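PDB 2WAW: MOBA relate protein from Mycobacterium sp., which is of unknown function but, as a member of the MobA-like NTP transferase family with a GT-A type fold, probably transfers a nucleotide onto a small-molecule acceptor. Local coordinates for residues L89-L103 with H137-A150. Numbering follows the deposited sequence. Where two conformers were deposited one is given.
Sequences LTWVDPTAEGIVLML and HPFWVSRGVFGDLA
Phe146 is sandwiched: Leu89 reaches over one ring face, CD2 lying 4.3 Å from the centroid in a CH-pi contact, while CA of Arg143 sits over the centre of the opposite face. Its CZ meets Ile99 CG2 at 3.8 Å. The Arg143 guanidinium has CE2 of Phe146 over one face, and at its edge it grips one backbone oxygen side-on: NE to Ala96 O is 2.9 Å and NH2 to the same oxygen 3.0 Å, both nearly in plane. A bend at chi3 (-66°) swings the group back to that carbonyl, and water 1 bridges NH1 to Val92 O. His137 has Leu103 CG over one face, Phe139 CE2 over the other, and Leu101 O in plane at its edge. Strands 98-103 and 138-142 pair antiparallel; Ile99 with Val141 and Leu101 with Phe139 are hydrogen-bonded pairs, each joined by two N-H...O bonds. Trp140 CH2 packs 3.6 Å from Gly98 CA, its NE1 hydrogen-bonded to Ala124 O. On the Ile99 side of the GT-A-type domain's central sheet, apolar packing joins helix 146-150 to strand 98-103. Arg143, held by neutral partners, ties the 93-96 turn's end to the residue following strand 138-142, with Arg143 N to Glu97 O (2.9 Å) a third link.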
loop_
_atom_site.group_PDB
_atom_site.type_symbol
_atom_site.label_atom_id
_atom_site.label_comp_id
_atom_site.label_asym_id
_atom_site.label_seq_id
_atom_site.Cartn_x
_atom_site.Cartn_y
_atom_site.Cartn_z
ATOM N N LEU A 89 -1.381 4.611 11.682
ATOM C CA LEU A 89 -2.726 4.501 12.263
ATOM C C LEU A 89 -3.073 5.713 13.134
ATOM O O LEU A 89 -4.234 6.180 13.178
ATOM C CB LEU A 89 -2.885 3.169 13.033
ATOM C CG LEU A 89 -2.932 1.897 12.153
ATOM C CD1 LEU A 89 -2.759 0.633 12.989
ATOM C CD2 LEU A 89 -4.208 1.807 11.323
ATOM N N THR A 90 -2.063 6.243 13.812
ATOM C CA THR A 90 -2.270 7.380 14.713
ATOM C C THR A 90 -2.720 8.655 13.962
ATOM O O THR A 90 -3.335 9.561 14.548
ATOM C CB THR A 90 -1.022 7.631 15.586
ATOM O OG1 THR A 90 0.039 8.177 14.796
ATOM C CG2 THR A 90 -0.558 6.333 16.221
ATOM N N TRP A 91 -2.430 8.689 12.662
ATOM C CA TRP A 91 -2.742 9.808 11.763
ATOM C C TRP A 91 -4.070 9.684 11.019
ATOM O O TRP A 91 -4.502 10.637 10.367
ATOM C CB TRP A 91 -1.661 9.933 10.696
ATOM C CG TRP A 91 -0.382 10.543 11.127
ATOM C CD1 TRP A 91 0.535 10.014 11.994
ATOM C CD2 TRP A 91 0.169 11.775 10.650
ATOM N NE1 TRP A 91 1.611 10.869 12.116
ATOM C CE2 TRP A 91 1.415 11.953 11.298
ATOM C CE3 TRP A 91 -0.273 12.754 9.748
ATOM C CZ2 TRP A 91 2.225 13.080 11.076
ATOM C CZ3 TRP A 91 0.532 13.875 9.524
ATOM C CH2 TRP A 91 1.768 14.024 10.187
ATOM N N VAL A 92 -4.696 8.511 11.081
ATOM C CA VAL A 92 -5.949 8.271 10.358
ATOM C C VAL A 92 -7.061 9.176 10.892
ATOM O O VAL A 92 -7.266 9.249 12.107
ATOM C CB VAL A 92 -6.366 6.793 10.459
ATOM C CG1 VAL A 92 -7.714 6.553 9.791
ATOM C CG2 VAL A 92 -5.302 5.906 9.786
ATOM N N ASP A 93 -7.720 9.868 10.004
ATOM C CA ASP A 93 -8.879 10.757 10.317
ATOM C C ASP A 93 -9.941 9.949 11.132
ATOM O O ASP A 93 -10.312 8.930 10.735
ATOM C CB ASP A 93 -9.451 11.359 9.009
ATOM C CG ASP A 93 -10.403 12.558 9.230
ATOM O OD1 ASP A 93 -11.349 12.460 10.025
ATOM O OD2 ASP A 93 -10.232 13.600 8.552
ATOM N N PRO A 94 -10.452 10.508 12.214
ATOM C CA PRO A 94 -11.538 9.801 12.912
ATOM C C PRO A 94 -12.773 9.474 12.070
ATOM O O PRO A 94 -13.481 8.505 12.365
ATOM C CB PRO A 94 -11.908 10.757 14.056
ATOM C CG PRO A 94 -10.689 11.598 14.266
ATOM C CD PRO A 94 -10.026 11.731 12.941
ATOM N N THR A 95 -13.016 10.247 11.016
ATOM C CA THR A 95 -14.145 9.959 10.138
ATOM C C THR A 95 -13.960 8.716 9.265
ATOM O O THR A 95 -14.925 8.231 8.691
ATOM C CB THR A 95 -14.544 11.167 9.247
ATOM O OG1 THR A 95 -13.451 11.504 8.381
ATOM C CG2 THR A 95 -14.931 12.363 10.123
ATOM N N ALA A 96 -12.735 8.197 9.156
ATOM C CA ALA A 96 -12.520 7.042 8.289
ATOM C C ALA A 96 -13.165 5.812 8.942
ATOM O O ALA A 96 -12.959 5.548 10.125
ATOM C CB ALA A 96 -11.009 6.799 8.060
ATOM N N GLU A 97 -13.934 5.065 8.154
ATOM C CA GLU A 97 -14.562 3.818 8.618
ATOM C C GLU A 97 -13.586 2.637 8.496
ATOM O O GLU A 97 -13.775 1.583 9.095
ATOM C CB GLU A 97 -15.833 3.508 7.799
ATOM C CG GLU A 97 -17.035 4.392 8.142
ATOM C CD GLU A 97 -18.196 4.252 7.153
ATOM O OE1 GLU A 97 -18.131 3.412 6.222
ATOM O OE2 GLU A 97 -19.188 4.993 7.327
ATOM N N GLY A 98 -12.551 2.828 7.696
ATOM C CA GLY A 98 -11.491 1.839 7.560
ATOM C C GLY A 98 -10.389 2.427 6.713
ATOM O O GLY A 98 -10.472 3.592 6.270
ATOM N N ILE A 99 -9.352 1.627 6.487
ATOM C CA ILE A 99 -8.272 2.041 5.621
ATOM C C ILE A 99 -8.130 1.059 4.497
ATOM O O ILE A 99 -8.534 -0.092 4.627
ATOM C CB ILE A 99 -6.916 2.151 6.361
ATOM C CG1 ILE A 99 -6.483 0.777 6.953
ATOM C CG2 ILE A 99 -6.970 3.307 7.390
ATOM C CD1 ILE A 99 -5.106 0.790 7.657
ATOM N N VAL A 100 -7.543 1.528 3.406
ATOM C CA VAL A 100 -7.065 0.664 2.345
ATOM C C VAL A 100 -5.546 0.701 2.356
ATOM O O VAL A 100 -4.942 1.784 2.291
ATOM C CB VAL A 100 -7.627 1.091 0.966
ATOM C CG1 VAL A 100 -6.918 0.345 -0.194
ATOM C CG2 VAL A 100 -9.132 0.885 0.909
ATOM N N LEU A 101 -4.943 -0.481 2.452
ATOM C CA LEU A 101 -3.483 -0.662 2.526
ATOM C C LEU A 101 -2.902 -1.073 1.207
ATOM O O LEU A 101 -3.381 -2.012 0.583
ATOM C CB LEU A 101 -3.151 -1.763 3.544
ATOM C CG LEU A 101 -3.415 -1.532 5.025
ATOM C CD1 LEU A 101 -3.154 -2.836 5.770
ATOM C CD2 LEU A 101 -2.527 -0.411 5.558
ATOM N N MET A 102 -1.852 -0.375 0.797
ATOM C CA MET A 102 -1.125 -0.816 -0.375
ATOM C C MET A 102 0.346 -0.518 -0.191
ATOM O O MET A 102 0.746 0.210 0.720
ATOM C CB MET A 102 -1.658 -0.155 -1.625
ATOM C CG MET A 102 -1.118 1.216 -1.840
ATOM S SD MET A 102 -1.954 1.953 -3.233
ATOM C CE MET A 102 -3.274 2.857 -2.409
ATOM N N LEU A 103 1.170 -1.192 -0.990
ATOM C CA LEU A 103 2.624 -0.996 -0.919
ATOM C C LEU A 103 3.067 0.097 -1.879
ATOM O O LEU A 103 2.505 0.221 -2.968
ATOM C CB LEU A 103 3.376 -2.296 -1.253
ATOM C CG LEU A 103 3.089 -3.506 -0.335
ATOM C CD1 LEU A 103 4.008 -4.670 -0.685
ATOM C CD2 LEU A 103 3.239 -3.156 1.138
ATOM N N HIS A 137 -2.729 -7.331 -2.333
ATOM C CA HIS A 137 -3.078 -5.924 -2.145
ATOM C C HIS A 137 -3.855 -5.393 -3.335
ATOM O O HIS A 137 -3.720 -5.915 -4.455
ATOM C CB HIS A 137 -1.808 -5.075 -1.961
ATOM C CG HIS A 137 -1.086 -5.322 -0.671
ATOM N ND1 HIS A 137 -0.137 -6.316 -0.530
ATOM C CD2 HIS A 137 -1.167 -4.703 0.532
ATOM C CE1 HIS A 137 0.330 -6.298 0.707
ATOM N NE2 HIS A 137 -0.273 -5.329 1.370
ATOM N N PRO A 138 -4.703 -4.372 -3.119
ATOM C CA PRO A 138 -4.974 -3.663 -1.850
ATOM C C PRO A 138 -5.833 -4.449 -0.850
ATOM O O PRO A 138 -6.643 -5.329 -1.249
ATOM C CB PRO A 138 -5.675 -2.378 -2.316
ATOM C CG PRO A 138 -6.394 -2.796 -3.609
ATOM C CD PRO A 138 -5.466 -3.811 -4.248
ATOM N N PHE A 139 -5.633 -4.135 0.441
ATOM C CA PHE A 139 -6.418 -4.735 1.522
ATOM C C PHE A 139 -7.308 -3.665 2.145
ATOM O O PHE A 139 -6.924 -2.497 2.204
ATOM C CB PHE A 139 -5.531 -5.293 2.639
ATOM C CG PHE A 139 -4.616 -6.423 2.230
ATOM C CD1 PHE A 139 -4.957 -7.308 1.204
ATOM C CD2 PHE A 139 -3.431 -6.612 2.926
ATOM C CE1 PHE A 139 -4.103 -8.376 0.866
ATOM C CE2 PHE A 139 -2.572 -7.669 2.608
ATOM C CZ PHE A 139 -2.900 -8.538 1.578
ATOM N N TRP A 140 -8.496 -4.066 2.599
ATOM C CA TRP A 140 -9.339 -3.204 3.417
ATOM C C TRP A 140 -9.290 -3.686 4.839
ATOM O O TRP A 140 -9.420 -4.875 5.085
ATOM C CB TRP A 140 -10.777 -3.240 2.891
ATOM C CG TRP A 140 -11.843 -2.859 3.881
ATOM C CD1 TRP A 140 -12.544 -3.697 4.700
ATOM C CD2 TRP A 140 -12.358 -1.538 4.121
ATOM N NE1 TRP A 140 -13.460 -2.982 5.438
ATOM C CE2 TRP A 140 -13.361 -1.653 5.107
ATOM C CE3 TRP A 140 -12.056 -0.266 3.605
ATOM C CZ2 TRP A 140 -14.075 -0.538 5.588
ATOM C CZ3 TRP A 140 -12.765 0.834 4.071
ATOM C CH2 TRP A 140 -13.759 0.694 5.061
ATOM N N VAL A 141 -9.130 -2.752 5.781
ATOM C CA VAL A 141 -9.195 -3.060 7.212
ATOM C C VAL A 141 -10.112 -2.049 7.886
ATOM O O VAL A 141 -9.860 -0.833 7.835
ATOM C CB VAL A 141 -7.807 -3.053 7.873
ATOM C CG1 VAL A 141 -7.912 -3.490 9.355
ATOM C CG2 VAL A 141 -6.860 -3.984 7.122
ATOM N N SER A 142 -11.150 -2.565 8.556
ATOM C CA SER A 142 -12.176 -1.764 9.184
ATOM C C SER A 142 -11.624 -1.195 10.486
ATOM O O SER A 142 -10.718 -1.775 11.079
ATOM C CB SER A 142 -13.416 -2.628 9.478
ATOM O OG SER A 142 -13.099 -3.642 10.418
ATOM N N ARG A 143 -12.165 -0.055 10.897
ATOM C CA ARG A 143 -11.742 0.623 12.119
ATOM C C ARG A 143 -11.769 -0.306 13.339
ATOM O O ARG A 143 -10.906 -0.204 14.214
ATOM C CB ARG A 143 -12.638 1.837 12.371
ATOM C CG ARG A 143 -12.363 2.517 13.721
ATOM C CD ARG A 143 -13.047 3.876 13.815
ATOM N NE ARG A 143 -12.471 4.822 12.864
ATOM C CZ ARG A 143 -11.349 5.512 13.063
ATOM N NH1 ARG A 143 -10.658 5.388 14.194
ATOM N NH2 ARG A 143 -10.913 6.335 12.120
ATOM N N GLY A 144 -12.731 -1.227 13.367
ATOM C CA GLY A 144 -12.891 -2.150 14.499
ATOM C C GLY A 144 -11.685 -3.017 14.806
ATOM O O GLY A 144 -11.515 -3.470 15.941
ATOM N N VAL A 145 -10.828 -3.249 13.815
ATOM C CA VAL A 145 -9.622 -4.050 14.049
ATOM C C VAL A 145 -8.304 -3.262 13.924
ATOM O O VAL A 145 -7.212 -3.842 13.809
ATOM C CB VAL A 145 -9.623 -5.344 13.197
ATOM C CG1 VAL A 145 -10.747 -6.266 13.672
ATOM C CG2 VAL A 145 -9.798 -5.027 11.732
ATOM N N PHE A 146 -8.411 -1.935 13.949
ATOM C CA PHE A 146 -7.222 -1.074 14.012
ATOM C C PHE A 146 -6.289 -1.486 15.165
ATOM O O PHE A 146 -5.076 -1.479 15.005
ATOM C CB PHE A 146 -7.606 0.408 14.165
ATOM C CG PHE A 146 -8.048 1.085 12.884
ATOM C CD1 PHE A 146 -8.177 0.385 11.676
ATOM C CD2 PHE A 146 -8.355 2.453 12.905
ATOM C CE1 PHE A 146 -8.603 1.040 10.514
ATOM C CE2 PHE A 146 -8.780 3.123 11.761
ATOM C CZ PHE A 146 -8.907 2.411 10.541
ATOM N N GLY A 147 -6.858 -1.848 16.318
ATOM C CA GLY A 147 -6.050 -2.326 17.451
ATOM C C GLY A 147 -5.200 -3.551 17.136
ATOM O O GLY A 147 -4.022 -3.623 17.515
ATOM N N ASP A 148 -5.788 -4.513 16.423
ATOM C CA ASP A 148 -5.077 -5.730 16.024
ATOM C C ASP A 148 -3.950 -5.467 15.016
ATOM O O ASP A 148 -2.870 -6.068 15.101
ATOM C CB ASP A 148 -6.071 -6.764 15.474
ATOM C CG ASP A 148 -7.205 -7.054 16.449
ATOM O OD1 ASP A 148 -7.111 -8.061 17.177
ATOM O OD2 ASP A 148 -8.174 -6.262 16.522
ATOM N N LEU A 149 -4.210 -4.578 14.056
ATOM C CA LEU A 149 -3.189 -4.115 13.129
ATOM C C LEU A 149 -2.005 -3.532 13.865
ATOM O O LEU A 149 -0.855 -3.818 13.525
ATOM C CB LEU A 149 -3.730 -3.013 12.230
ATOM C CG LEU A 149 -4.369 -3.333 10.895
ATOM C CD1 LEU A 149 -4.462 -2.020 10.160
ATOM C CD2 LEU A 149 -3.560 -4.343 10.088
ATOM N N ALA A 150 -2.301 -2.693 14.854
ATOM C CA ALA A 150 -1.273 -1.989 15.608
ATOM C C ALA A 150 -0.317 -2.968 16.288
ATOM O O ALA A 150 0.871 -2.681 16.422
ATOM C CB ALA A 150 -1.906 -1.049 16.618
HETATM O O HOH W 1 -8.501 7.353 13.731
#